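Local coordinates for alpha-1,3-glucanase (Paenibacillus glycanilyticus, PDB 6K0P), which hydrolyses alpha-1,3-glucan, cutting its alpha-1,3-glucosidic linkages as an enzyme of glycoside hydrolase family 87, at residues A72-L77 / G238-K243; E171-A176 / N322-N327; D429-I434 / N506-N511; L492-M497 / P561-T566. The protein carries 1 engineered substitution. All blocks are in the same frame, centred on the assembly; numbering follows the deposited sequence.

Contact 1. Residues A72-L77 / G238-K243; sequences ANAFVL and GPWYTK
The methyl group of A74 lies over one face of the W240 indole: A74 CB is 3.8 Å from the centroid of the six-membered ring of W240 and 15° off the ring normal, the geometry of a CH-pi contact. V76 approaches the same ring at a slant. With CG1 anti to the backbone N (chi1 -179°), its CG2 is the branch that reaches W240 CZ2, at 3.9 Å. From the residue between them, F75 O meets W240 CH2 at 3.5 Å, at the edge and in the ring plane. No hydrogen bond crosses here; the indole N-H, W240 NE1, is given to E173 OE1, while W302 meets the indole edge-to-face. With an alanine at W240, a gap is likely to open beside A74 and V76, and E173 OE1 would lose the indole donor. Opposite E173, N73 and A74 together form a classic beta bulge. In this interdomain packing a tryptophan of the parallel beta-helix docks on that bulged strand of the N-terminal beta domain.

Contact 2. Residues E171-A176 / N322-N327; sequences ETENVA and NNRIKN
R324 and E173 meet head-on, two nitrogens against two oxygens. R324 NH1 donates to E173 OE1 at 2.9 Å, and R324 NH2 donates to E173 OE2 at 2.9 Å along a nearly straight path (176°). Both acceptors lie in the guanidinium plane and both oxygens are met on their syn side, although the carboxylate and guanidinium planes are twisted 31° apart. This end-on, two-point grip fixes the rotation of both groups. Beside it, K326 bends at its third torsion (chi3 -92°) and brings NZ to E171 OE2 at 2.7 Å, a second salt bridge; R350 supplies that oxygen with another positive partner. The looser part lies between the two pairs. E171 OE1 and R324 NH1 stand 4.7 Å apart, too far for a direct bond, and a water fills the interval: it donates to E171 OE1 and accepts from R324 NH1 and from K326 NZ, the last at 2.8 Å. All four residues are buried, and pairing acid with base is likely to offset the cost. Two salt bridges linked by a water form a polar patch of the domain interface, joining strand 165-173 of the N-terminal beta domain to strand 319-326 of the parallel beta-helix.

Contact 3. Residues D429-I434 / N506-N511; sequences DQDTVI and NIRVEN. With ACY (acetic acid), chain L.
R508 NH1 is held by two acceptors, D431 OD1 at 2.9 Å across the contact and the carbonyl oxygen N506 O at 3.0 Å within its own segment. The setting is the surface of a parallel beta-helix: strands 432-435 and 507-510 both pair in parallel with 475-485, which runs between them, so the salt bridge links strands two coils apart, over the one between. R508 NH2 makes the shorter bond, 2.7 Å to D431 OD2, almost straight at 175°. All three acceptors lie close to the guanidinium plane, but the carboxylate is turned 33° against it: OD2 is met on its syn side, whereas OD1 is approached from above the carboxylate plane. The arginine reaches this position by folding back, bent at its second and third torsions (chi2 94°), and its side chain crosses that of D431 at about a right angle. A leucine in place of R508 would probably leave the D431 carboxylate without its charged mate and free to turn, and N506 O without this donor. Nearer the start of segment 429-434, D429 N donates to OXT of an acetic acid molecule, probably from the crystallisation liquor, at 2.7 Å.

Contact 4. Residues L492-M497 / P561-T566; sequences LMFQSM and PNFTVT
F494 and F563 meet inside the coil stack, and the path of F494 shows how. Its CB leaves strand 490-496 toward segment 561-566 and is already 4.4 Å from F563 CZ. With the ring beside the backbone N (chi1 -65°), F494 CG comes to 4.2 Å from F563 CZ. The approach is closest one atom on, where F494 CD2 lies 4.0 Å from F563 CZ. Beyond that the ring leaves F563 and turns to strand 507-510, the next in the chain: F494 CE2 packs on I507 CG2 at 4.0 Å, and at the tip F494 CZ faces V509 CG2. F563 comes from the other side with its ring anti to the backbone N (chi1 -169°), and its CZ is the atom that reaches across. The two side chains cross at about a right angle; the ring centroids are 5.7 Å apart and the planes 52° apart, an oblique aromatic pair. Both phenyls also rest on L524 of strand 520-524 and A539 of strand 537-541. On the same strand as F494, Q495 points away from F563, and its NE2 hydrogen-bonds a glucose unit of a bound glycan. One strand thus feeds the apolar core with F494 and the sugar site with Q495, an inward-outward division characteristic of the parallel beta-helix.

In the fold
Contacts 1, 2 and 4 are buried; contact 3 lies on the surface. Contacts 1 and 2, with centres about 7 Å apart, belong to one interface: strands 72-80 and 165-173 are neighbours in a sheet of the N-terminal domain, and each faces the beta-helix, one through apolar packing and the other through buried charges. Y241 OH reaches A176 O at 2.6 Å, a probable hydrogen bond tying them together. Contacts 3 and 4, centres about 15 Å apart, lie wholly within the beta-helix, where strands 490-496 and 507-510 follow each other in the chain. There the chemistry divides by depth, with a salt bridge outside and phenyl packing within.

Contact 1. Residues A72-L77 / G238-K243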
loop_
_atom_site.group_PDB
_atom_site.type_symbol
_atom_site.label_atom_id
_atom_site.label_comp_id
_atom_site.label_asym_id
_atom_site.label_seq_id
_atom_site.Cartn_x
_atom_site.Cartn_y
_atom_site.Cartn_z
ATOM N N ALA A 72 -14.322 -13.507 -15.688
ATOM C CA ALA A 72 -13.985 -13.696 -14.279
ATOM C C ALA A 72 -14.655 -14.935 -13.705
ATOM O O ALA A 72 -15.829 -15.194 -13.968
ATOM C CB ALA A 72 -14.403 -12.474 -13.445
ATOM N N ASN A 73 -13.896 -15.680 -12.890
ATOM C CA ASN A 73 -14.441 -16.717 -12.020
ATOM C C ASN A 73 -14.197 -16.431 -10.544
ATOM O O ASN A 73 -14.583 -17.248 -9.696
ATOM C CB ASN A 73 -13.877 -18.112 -12.363
ATOM C CG ASN A 73 -12.347 -18.167 -12.337
ATOM O OD1 ASN A 73 -11.692 -17.246 -11.894
ATOM N ND2 ASN A 73 -11.779 -19.268 -12.832
ATOM N N ALA A 74 -13.557 -15.313 -10.207
ATOM C CA ALA A 74 -13.170 -15.052 -8.829
ATOM C C ALA A 74 -13.318 -13.571 -8.535
ATOM O O ALA A 74 -13.182 -12.729 -9.429
ATOM C CB ALA A 74 -11.727 -15.493 -8.575
ATOM N N PHE A 75 -13.581 -13.265 -7.266
ATOM C CA PHE A 75 -14.037 -11.933 -6.882
ATOM C C PHE A 75 -13.507 -11.571 -5.508
ATOM O O PHE A 75 -13.448 -12.424 -4.612
ATOM C CB PHE A 75 -15.572 -11.873 -6.865
ATOM C CG PHE A 75 -16.186 -12.234 -8.185
ATOM C CD1 PHE A 75 -16.343 -11.271 -9.169
ATOM C CD2 PHE A 75 -16.530 -13.545 -8.469
ATOM C CE1 PHE A 75 -16.863 -11.604 -10.401
ATOM C CE2 PHE A 75 -17.037 -13.882 -9.708
ATOM C CZ PHE A 75 -17.216 -12.910 -10.669
ATOM N N VAL A 76 -13.164 -10.298 -5.328
ATOM C CA VAL A 76 -12.863 -9.753 -4.006
ATOM C C VAL A 76 -13.757 -8.539 -3.783
ATOM O O VAL A 76 -13.747 -7.594 -4.584
ATOM C CB VAL A 76 -11.379 -9.397 -3.826
ATOM C CG1 VAL A 76 -11.146 -8.850 -2.414
ATOM C CG2 VAL A 76 -10.493 -10.632 -4.070
ATOM N N LEU A 77 -14.539 -8.572 -2.708
ATOM C CA LEU A 77 -15.449 -7.486 -2.361
ATOM C C LEU A 77 -14.864 -6.702 -1.189
ATOM O O LEU A 77 -14.782 -7.221 -0.071
ATOM C CB LEU A 77 -16.812 -8.061 -1.973
ATOM C CG LEU A 77 -17.915 -7.025 -1.793
ATOM C CD1 LEU A 77 -18.394 -6.533 -3.166
ATOM C CD2 LEU A 77 -19.048 -7.651 -0.997
ATOM N N GLY A 238 -0.624 -21.488 -6.864
ATOM C CA GLY A 238 -1.242 -20.234 -7.223
ATOM C C GLY A 238 -1.849 -19.608 -5.981
ATOM O O GLY A 238 -2.316 -20.314 -5.082
ATOM N N PRO A 239 -1.846 -18.272 -5.900
ATOM C CA PRO A 239 -2.279 -17.619 -4.650
ATOM C C PRO A 239 -3.750 -17.818 -4.301
ATOM O O PRO A 239 -4.097 -17.749 -3.115
ATOM C CB PRO A 239 -1.930 -16.136 -4.869
ATOM C CG PRO A 239 -1.823 -15.976 -6.349
ATOM C CD PRO A 239 -1.316 -17.308 -6.879
ATOM N N TRP A 240 -4.627 -18.046 -5.280
ATOM C CA TRP A 240 -6.018 -18.369 -4.965
ATOM C C TRP A 240 -6.183 -19.784 -4.433
ATOM O O TRP A 240 -7.260 -20.116 -3.923
ATOM C CB TRP A 240 -6.904 -18.188 -6.205
ATOM C CG TRP A 240 -7.403 -16.780 -6.400
ATOM C CD1 TRP A 240 -6.823 -15.796 -7.159
ATOM C CD2 TRP A 240 -8.582 -16.199 -5.824
ATOM N NE1 TRP A 240 -7.583 -14.642 -7.102
ATOM C CE2 TRP A 240 -8.661 -14.864 -6.283
ATOM C CE3 TRP A 240 -9.581 -16.679 -4.962
ATOM C CZ2 TRP A 240 -9.700 -14.003 -5.909
ATOM C CZ3 TRP A 240 -10.610 -15.818 -4.592
ATOM C CH2 TRP A 240 -10.661 -14.500 -5.068
ATOM N N TYR A 241 -5.158 -20.630 -4.543
ATOM C CA TYR A 241 -5.294 -22.045 -4.208
ATOM C C TYR A 241 -4.476 -22.468 -3.000
ATOM O O TYR A 241 -5.015 -23.112 -2.099
ATOM C CB TYR A 241 -4.913 -22.909 -5.417
ATOM C CG TYR A 241 -5.769 -22.646 -6.622
ATOM C CD1 TYR A 241 -7.108 -23.007 -6.631
ATOM C CD2 TYR A 241 -5.245 -22.009 -7.739
ATOM C CE1 TYR A 241 -7.910 -22.756 -7.745
ATOM C CE2 TYR A 241 -6.027 -21.754 -8.846
ATOM C CZ TYR A 241 -7.354 -22.132 -8.839
ATOM O OH TYR A 241 -8.132 -21.873 -9.946
ATOM N N THR A 242 -3.182 -22.155 -2.964
ATOM C CA THR A 242 -2.333 -22.519 -1.831
ATOM C C THR A 242 -2.419 -21.391 -0.817
ATOM O O THR A 242 -1.966 -20.276 -1.090
ATOM C CB THR A 242 -0.888 -22.695 -2.285
ATOM O OG1 THR A 242 -0.808 -23.789 -3.207
ATOM C CG2 THR A 242 0.026 -22.980 -1.081
ATOM N N LYS A 243 -2.997 -21.677 0.349
ATOM C CA LYS A 243 -3.201 -20.685 1.399
ATOM C C LYS A 243 -2.448 -21.124 2.644
ATOM O O LYS A 243 -2.787 -22.151 3.246
ATOM C CB LYS A 243 -4.692 -20.559 1.727
ATOM C CG LYS A 243 -5.537 -20.147 0.524
ATOM C CD LYS A 243 -7.027 -20.238 0.847
ATOM C CE LYS A 243 -7.885 -19.892 -0.365
ATOM N NZ LYS A 243 -9.325 -19.828 0.028
#

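Contact 2. Residues E171-A176 / N322-N327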
loop_
_atom_site.group_PDB
_atom_site.type_symbol
_atom_site.label_atom_id
_atom_site.label_comp_id
_atom_site.label_asym_id
_atom_site.label_seq_id
_atom_site.Cartn_x
_atom_site.Cartn_y
_atom_site.Cartn_z
ATOM N N GLU A 171 -13.003 -6.540 -7.009
ATOM C CA GLU A 171 -11.977 -7.099 -7.883
ATOM C C GLU A 171 -12.610 -8.244 -8.644
ATOM O O GLU A 171 -13.364 -9.032 -8.067
ATOM C CB GLU A 171 -10.816 -7.716 -7.096
ATOM C CG GLU A 171 -10.002 -6.779 -6.269
ATOM C CD GLU A 171 -8.879 -7.506 -5.543
ATOM O OE1 GLU A 171 -8.419 -8.561 -6.028
ATOM O OE2 GLU A 171 -8.446 -7.032 -4.484
ATOM N N THR A 172 -12.300 -8.347 -9.934
ATOM C CA THR A 172 -12.697 -9.506 -10.731
ATOM C C THR A 172 -11.462 -10.121 -11.375
ATOM O O THR A 172 -10.544 -9.406 -11.776
ATOM C CB THR A 172 -13.758 -9.146 -11.787
ATOM O OG1 THR A 172 -13.153 -8.442 -12.881
ATOM C CG2 THR A 172 -14.841 -8.270 -11.168
ATOM N N GLU A 173 -11.422 -11.453 -11.442
ATOM C CA GLU A 173 -10.241 -12.135 -11.954
ATOM C C GLU A 173 -10.659 -13.449 -12.595
ATOM O O GLU A 173 -11.565 -14.133 -12.105
ATOM C CB GLU A 173 -9.233 -12.393 -10.818
ATOM C CG GLU A 173 -7.860 -12.847 -11.295
ATOM C CD GLU A 173 -6.840 -12.949 -10.172
ATOM O OE1 GLU A 173 -7.094 -12.413 -9.070
ATOM O OE2 GLU A 173 -5.787 -13.576 -10.397
ATOM N N ASN A 174 -9.990 -13.800 -13.694
ATOM C CA ASN A 174 -10.127 -15.117 -14.310
ATOM C C ASN A 174 -8.920 -15.943 -13.871
ATOM O O ASN A 174 -7.825 -15.819 -14.430
ATOM C CB ASN A 174 -10.202 -14.992 -15.827
ATOM C CG ASN A 174 -10.460 -16.319 -16.497
ATOM O OD1 ASN A 174 -10.747 -17.312 -15.830
ATOM N ND2 ASN A 174 -10.373 -16.343 -17.828
ATOM N N VAL A 175 -9.120 -16.777 -12.864
ATOM C CA VAL A 175 -8.038 -17.539 -12.253
ATOM C C VAL A 175 -7.887 -18.865 -12.988
ATOM O O VAL A 175 -8.858 -19.619 -13.150
ATOM C CB VAL A 175 -8.329 -17.768 -10.763
ATOM C CG1 VAL A 175 -7.149 -18.459 -10.089
ATOM C CG2 VAL A 175 -8.607 -16.423 -10.086
ATOM N N ALA A 176 -6.658 -19.150 -13.435
ATOM C CA ALA A 176 -6.363 -20.417 -14.082
ATOM C C ALA A 176 -6.535 -21.564 -13.086
ATOM O O ALA A 176 -6.515 -21.355 -11.869
ATOM C CB ALA A 176 -4.915 -20.399 -14.566
ATOM N N ASN A 322 5.237 -9.161 -8.902
ATOM C CA ASN A 322 3.888 -9.701 -9.146
ATOM C C ASN A 322 3.134 -10.037 -7.861
ATOM O O ASN A 322 2.235 -10.883 -7.872
ATOM C CB ASN A 322 3.900 -10.915 -10.086
ATOM C CG ASN A 322 4.489 -10.601 -11.440
ATOM O OD1 ASN A 322 4.553 -9.444 -11.864
ATOM N ND2 ASN A 322 4.921 -11.644 -12.138
ATOM N N ASN A 323 3.464 -9.378 -6.753
ATOM C CA ASN A 323 2.854 -9.700 -5.473
ATOM C C ASN A 323 1.662 -8.794 -5.190
ATOM O O ASN A 323 1.521 -7.708 -5.761
ATOM C CB ASN A 323 3.872 -9.574 -4.338
ATOM C CG ASN A 323 5.063 -10.494 -4.531
ATOM O OD1 ASN A 323 4.904 -11.702 -4.628
ATOM N ND2 ASN A 323 6.262 -9.922 -4.610
ATOM N N ARG A 324 0.810 -9.258 -4.272
ATOM C CA ARG A 324 -0.335 -8.501 -3.773
ATOM C C ARG A 324 -0.178 -8.391 -2.270
ATOM O O ARG A 324 -0.070 -9.412 -1.585
ATOM C CB ARG A 324 -1.651 -9.223 -4.073
ATOM C CG ARG A 324 -1.718 -9.821 -5.443
ATOM C CD ARG A 324 -2.977 -10.646 -5.634
ATOM N NE ARG A 324 -2.847 -11.378 -6.878
ATOM C CZ ARG A 324 -3.859 -11.869 -7.576
ATOM N NH1 ARG A 324 -5.099 -11.723 -7.136
ATOM N NH2 ARG A 324 -3.618 -12.511 -8.717
ATOM N N ILE A 325 -0.158 -7.164 -1.763
ATOM C CA ILE A 325 0.020 -6.892 -0.343
ATOM C C ILE A 325 -1.223 -6.138 0.093
ATOM O O ILE A 325 -1.406 -4.981 -0.292
ATOM C CB ILE A 325 1.265 -6.038 -0.091
ATOM C CG1 ILE A 325 2.488 -6.671 -0.751
ATOM C CG2 ILE A 325 1.471 -5.831 1.406
ATOM C CD1 ILE A 325 3.639 -5.693 -0.913
ATOM N N LYS A 326 -2.087 -6.775 0.875
ATOM C CA LYS A 326 -3.353 -6.139 1.211
ATOM C C LYS A 326 -3.635 -6.210 2.702
ATOM O O LYS A 326 -3.381 -7.230 3.349
ATOM C CB LYS A 326 -4.523 -6.745 0.421
ATOM C CG LYS A 326 -4.512 -6.387 -1.074
ATOM C CD LYS A 326 -5.804 -6.839 -1.773
ATOM C CE LYS A 326 -5.662 -8.226 -2.361
ATOM N NZ LYS A 326 -6.977 -8.704 -2.883
ATOM N N ASN A 327 -4.160 -5.108 3.243
ATOM C CA ASN A 327 -4.708 -5.092 4.592
ATOM C C ASN A 327 -3.658 -5.520 5.621
ATOM O O ASN A 327 -3.841 -6.459 6.396
ATOM C CB ASN A 327 -6.001 -5.916 4.652
ATOM C CG ASN A 327 -6.931 -5.589 3.501
ATOM O OD1 ASN A 327 -7.225 -4.416 3.249
ATOM N ND2 ASN A 327 -7.356 -6.615 2.762
HETATM O O HOH W 1 -6.610 -10.559 -4.978
#

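Contact 3. Residues D429-I434 / N506-N511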
loop_
_atom_site.group_PDB
_atom_site.type_symbol
_atom_site.label_atom_id
_atom_site.label_comp_id
_atom_site.label_asym_id
_atom_site.label_seq_id
_atom_site.Cartn_x
_atom_site.Cartn_y
_atom_site.Cartn_z
ATOM N N ASP A 429 24.771 11.752 -3.997
ATOM C CA ASP A 429 25.208 12.564 -5.129
ATOM C C ASP A 429 24.616 12.139 -6.465
ATOM O O ASP A 429 24.891 12.795 -7.481
ATOM C CB ASP A 429 26.737 12.576 -5.209
ATOM C CG ASP A 429 27.357 13.456 -4.144
ATOM O OD1 ASP A 429 26.604 14.103 -3.382
ATOM O OD2 ASP A 429 28.601 13.497 -4.069
ATOM N N GLN A 430 23.821 11.076 -6.504
ATOM C CA GLN A 430 23.151 10.656 -7.724
ATOM C C GLN A 430 21.644 10.730 -7.513
ATOM O O GLN A 430 21.150 10.541 -6.394
ATOM C CB GLN A 430 23.598 9.241 -8.147
ATOM C CG GLN A 430 25.096 9.176 -8.453
ATOM C CD GLN A 430 25.560 7.837 -9.017
ATOM O OE1 GLN A 430 24.799 6.875 -9.096
ATOM N NE2 GLN A 430 26.823 7.777 -9.418
ATOM N N ASP A 431 20.924 11.006 -8.600
ATOM C CA ASP A 431 19.506 11.342 -8.508
ATOM C C ASP A 431 18.669 10.236 -7.873
ATOM O O ASP A 431 18.847 9.041 -8.145
ATOM C CB ASP A 431 18.935 11.607 -9.899
ATOM C CG ASP A 431 19.137 13.030 -10.358
ATOM O OD1 ASP A 431 19.432 13.915 -9.522
ATOM O OD2 ASP A 431 18.997 13.254 -11.568
ATOM N N THR A 432 17.720 10.666 -7.048
ATOM C CA THR A 432 16.552 9.879 -6.693
ATOM C C THR A 432 15.456 10.343 -7.637
ATOM O O THR A 432 15.136 11.536 -7.678
ATOM C CB THR A 432 16.177 10.158 -5.242
ATOM O OG1 THR A 432 17.251 9.734 -4.388
ATOM C CG2 THR A 432 14.886 9.429 -4.862
ATOM N N VAL A 433 14.919 9.417 -8.427
ATOM C CA VAL A 433 14.069 9.756 -9.561
ATOM C C VAL A 433 12.671 9.210 -9.326
ATOM O O VAL A 433 12.502 8.017 -9.037
ATOM C CB VAL A 433 14.638 9.206 -10.880
ATOM C CG1 VAL A 433 13.688 9.523 -12.043
ATOM C CG2 VAL A 433 16.031 9.755 -11.137
ATOM N N ILE A 434 11.680 10.082 -9.454
ATOM C CA ILE A 434 10.279 9.699 -9.559
ATOM C C ILE A 434 9.887 9.997 -11.002
ATOM O O ILE A 434 9.907 11.155 -11.431
ATOM C CB ILE A 434 9.399 10.468 -8.560
ATOM C CG1 ILE A 434 9.620 9.962 -7.121
ATOM C CG2 ILE A 434 7.921 10.317 -8.937
ATOM C CD1 ILE A 434 10.926 10.375 -6.473
ATOM N N ASN A 506 19.521 20.853 -6.629
ATOM C CA ASN A 506 19.143 19.964 -7.736
ATOM C C ASN A 506 17.803 19.274 -7.483
ATOM O O ASN A 506 17.694 18.047 -7.542
ATOM C CB ASN A 506 20.230 18.932 -8.041
ATOM C CG ASN A 506 21.502 19.558 -8.557
ATOM O OD1 ASN A 506 21.506 20.711 -8.997
ATOM N ND2 ASN A 506 22.591 18.795 -8.518
ATOM N N ILE A 507 16.789 20.077 -7.179
ATOM C CA ILE A 507 15.409 19.613 -7.049
ATOM C C ILE A 507 14.682 20.091 -8.294
ATOM O O ILE A 507 14.503 21.300 -8.482
ATOM C CB ILE A 507 14.735 20.175 -5.791
ATOM C CG1 ILE A 507 15.652 20.076 -4.566
ATOM C CG2 ILE A 507 13.364 19.510 -5.568
ATOM C CD1 ILE A 507 15.996 18.651 -4.151
ATOM N N ARG A 508 14.265 19.166 -9.155
ATOM C CA ARG A 508 13.671 19.538 -10.430
ATOM C C ARG A 508 12.359 18.801 -10.631
ATOM O O ARG A 508 12.242 17.623 -10.279
ATOM C CB ARG A 508 14.604 19.218 -11.594
ATOM C CG ARG A 508 15.977 19.868 -11.479
ATOM C CD ARG A 508 16.959 18.919 -10.818
ATOM N NE ARG A 508 17.330 17.844 -11.729
ATOM C CZ ARG A 508 17.811 16.664 -11.349
ATOM N NH1 ARG A 508 17.975 16.389 -10.060
ATOM N NH2 ARG A 508 18.129 15.761 -12.267
ATOM N N VAL A 509 11.390 19.509 -11.207
ATOM C CA VAL A 509 10.038 19.012 -11.451
ATOM C C VAL A 509 9.739 19.256 -12.924
ATOM O O VAL A 509 9.862 20.393 -13.393
ATOM C CB VAL A 509 9.019 19.749 -10.564
ATOM C CG1 VAL A 509 7.628 19.165 -10.724
ATOM C CG2 VAL A 509 9.454 19.715 -9.088
ATOM N N GLU A 510 9.359 18.204 -13.657
ATOM C CA GLU A 510 9.186 18.303 -15.107
ATOM C C GLU A 510 7.943 17.539 -15.549
ATOM O O GLU A 510 7.762 16.380 -15.166
ATOM C CB GLU A 510 10.397 17.706 -15.838
ATOM C CG GLU A 510 11.749 18.267 -15.415
ATOM C CD GLU A 510 12.919 17.531 -16.057
ATOM O OE1 GLU A 510 12.710 16.428 -16.618
ATOM O OE2 GLU A 510 14.053 18.055 -15.988
ATOM N N ASN A 511 7.115 18.159 -16.392
ATOM C CA ASN A 511 5.950 17.497 -16.991
ATOM C C ASN A 511 4.999 16.976 -15.908
ATOM O O ASN A 511 4.797 15.770 -15.744
ATOM C CB ASN A 511 6.351 16.348 -17.927
ATOM C CG ASN A 511 7.285 16.787 -19.026
ATOM O OD1 ASN A 511 7.215 17.918 -19.499
ATOM N ND2 ASN A 511 8.159 15.882 -19.454
HETATM C C ACY L . 26.845 8.743 -3.964
HETATM O O ACY L . 26.129 8.086 -4.804
HETATM O OXT ACY L . 26.500 9.762 -3.376
HETATM C CH3 ACY L . 28.242 8.123 -3.754
#

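Contact 4. Residues L492-M497 / P561-T566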
loop_
_atom_site.group_PDB
_atom_site.type_symbol
_atom_site.label_atom_id
_atom_site.label_comp_id
_atom_site.label_asym_id
_atom_site.label_seq_id
_atom_site.Cartn_x
_atom_site.Cartn_y
_atom_site.Cartn_z
ATOM N N LEU A 492 2.225 19.865 -4.840
ATOM C CA LEU A 492 3.607 19.735 -4.392
ATOM C C LEU A 492 3.800 20.611 -3.165
ATOM O O LEU A 492 3.392 21.776 -3.162
ATOM C CB LEU A 492 4.567 20.188 -5.501
ATOM C CG LEU A 492 4.344 19.546 -6.869
ATOM C CD1 LEU A 492 5.193 20.214 -7.963
ATOM C CD2 LEU A 492 4.646 18.052 -6.782
ATOM N N MET A 493 4.420 20.058 -2.125
ATOM C CA MET A 493 4.589 20.759 -0.861
ATOM C C MET A 493 6.060 20.678 -0.467
ATOM O O MET A 493 6.578 19.587 -0.204
ATOM C CB MET A 493 3.694 20.129 0.205
ATOM C CG MET A 493 3.852 20.711 1.596
ATOM S SD MET A 493 2.552 20.052 2.661
ATOM C CE MET A 493 3.424 19.838 4.214
ATOM N N PHE A 494 6.737 21.829 -0.435
ATOM C CA PHE A 494 8.156 21.904 -0.111
ATOM C C PHE A 494 8.318 22.488 1.287
ATOM O O PHE A 494 7.650 23.469 1.633
ATOM C CB PHE A 494 8.883 22.829 -1.096
ATOM C CG PHE A 494 8.889 22.335 -2.518
ATOM C CD1 PHE A 494 7.802 22.563 -3.354
ATOM C CD2 PHE A 494 9.995 21.665 -3.031
ATOM C CE1 PHE A 494 7.807 22.115 -4.675
ATOM C CE2 PHE A 494 10.007 21.217 -4.338
ATOM C CZ PHE A 494 8.917 21.447 -5.165
ATOM N N GLN A 495 9.218 21.908 2.083
ATOM C CA GLN A 495 9.363 22.325 3.475
ATOM C C GLN A 495 10.775 22.043 3.968
ATOM O O GLN A 495 11.350 21.003 3.639
ATOM C CB GLN A 495 8.358 21.561 4.355
ATOM C CG GLN A 495 8.415 21.876 5.858
ATOM C CD GLN A 495 7.458 21.007 6.674
ATOM O OE1 GLN A 495 6.602 20.318 6.112
ATOM N NE2 GLN A 495 7.604 21.033 7.996
ATOM N N SER A 496 11.327 22.974 4.759
ATOM C CA SER A 496 12.626 22.807 5.414
ATOM C C SER A 496 12.438 22.798 6.923
ATOM O O SER A 496 11.798 23.700 7.480
ATOM C CB SER A 496 13.587 23.952 5.063
ATOM O OG SER A 496 14.001 23.867 3.715
ATOM N N MET A 497 13.015 21.795 7.578
ATOM C CA MET A 497 13.053 21.757 9.031
ATOM C C MET A 497 13.990 22.839 9.556
ATOM O O MET A 497 15.133 22.960 9.101
ATOM C CB MET A 497 13.556 20.382 9.475
ATOM C CG MET A 497 13.851 20.246 10.956
ATOM S SD MET A 497 14.385 18.553 11.294
ATOM C CE MET A 497 14.924 18.670 12.997
ATOM N N PRO A 561 12.098 33.820 1.491
ATOM C CA PRO A 561 13.220 34.562 0.898
ATOM C C PRO A 561 14.483 33.743 0.715
ATOM O O PRO A 561 15.407 34.231 0.052
ATOM C CB PRO A 561 13.447 35.705 1.896
ATOM C CG PRO A 561 13.010 35.148 3.202
ATOM C CD PRO A 561 11.830 34.244 2.879
ATOM N N ASN A 562 14.562 32.537 1.282
ATOM C CA ASN A 562 15.726 31.670 1.143
ATOM C C ASN A 562 15.524 30.584 0.093
ATOM O O ASN A 562 16.387 29.708 -0.047
ATOM C CB ASN A 562 16.057 31.010 2.487
ATOM C CG ASN A 562 15.912 31.961 3.659
ATOM O OD1 ASN A 562 14.873 31.994 4.334
ATOM N ND2 ASN A 562 16.960 32.740 3.915
ATOM N N PHE A 563 14.404 30.613 -0.630
ATOM C CA PHE A 563 14.029 29.571 -1.578
ATOM C C PHE A 563 13.734 30.220 -2.920
ATOM O O PHE A 563 12.947 31.171 -2.987
ATOM C CB PHE A 563 12.772 28.831 -1.094
ATOM C CG PHE A 563 12.471 27.565 -1.868
ATOM C CD1 PHE A 563 13.002 26.361 -1.450
ATOM C CD2 PHE A 563 11.660 27.579 -3.001
ATOM C CE1 PHE A 563 12.729 25.181 -2.138
ATOM C CE2 PHE A 563 11.388 26.392 -3.694
ATOM C CZ PHE A 563 11.929 25.202 -3.252
ATOM N N THR A 564 14.354 29.714 -3.983
ATOM C CA THR A 564 14.160 30.256 -5.326
ATOM C C THR A 564 13.350 29.281 -6.170
ATOM O O THR A 564 13.791 28.155 -6.427
ATOM C CB THR A 564 15.500 30.553 -5.999
ATOM O OG1 THR A 564 16.182 31.574 -5.260
ATOM C CG2 THR A 564 15.272 31.015 -7.431
ATOM N N VAL A 565 12.172 29.715 -6.597
ATOM C CA VAL A 565 11.374 28.994 -7.581
ATOM C C VAL A 565 11.884 29.400 -8.956
ATOM O O VAL A 565 11.901 30.591 -9.290
ATOM C CB VAL A 565 9.884 29.350 -7.440
ATOM C CG1 VAL A 565 9.049 28.645 -8.513
ATOM C CG2 VAL A 565 9.374 29.022 -6.047
ATOM N N THR A 566 12.314 28.430 -9.749
ATOM C CA THR A 566 12.768 28.681 -11.118
ATOM C C THR A 566 11.716 28.161 -12.089
ATOM O O THR A 566 11.494 26.951 -12.181
ATOM C CB THR A 566 14.122 28.026 -11.380
ATOM O OG1 THR A 566 15.101 28.606 -10.511
ATOM C CG2 THR A 566 14.550 28.244 -12.834
#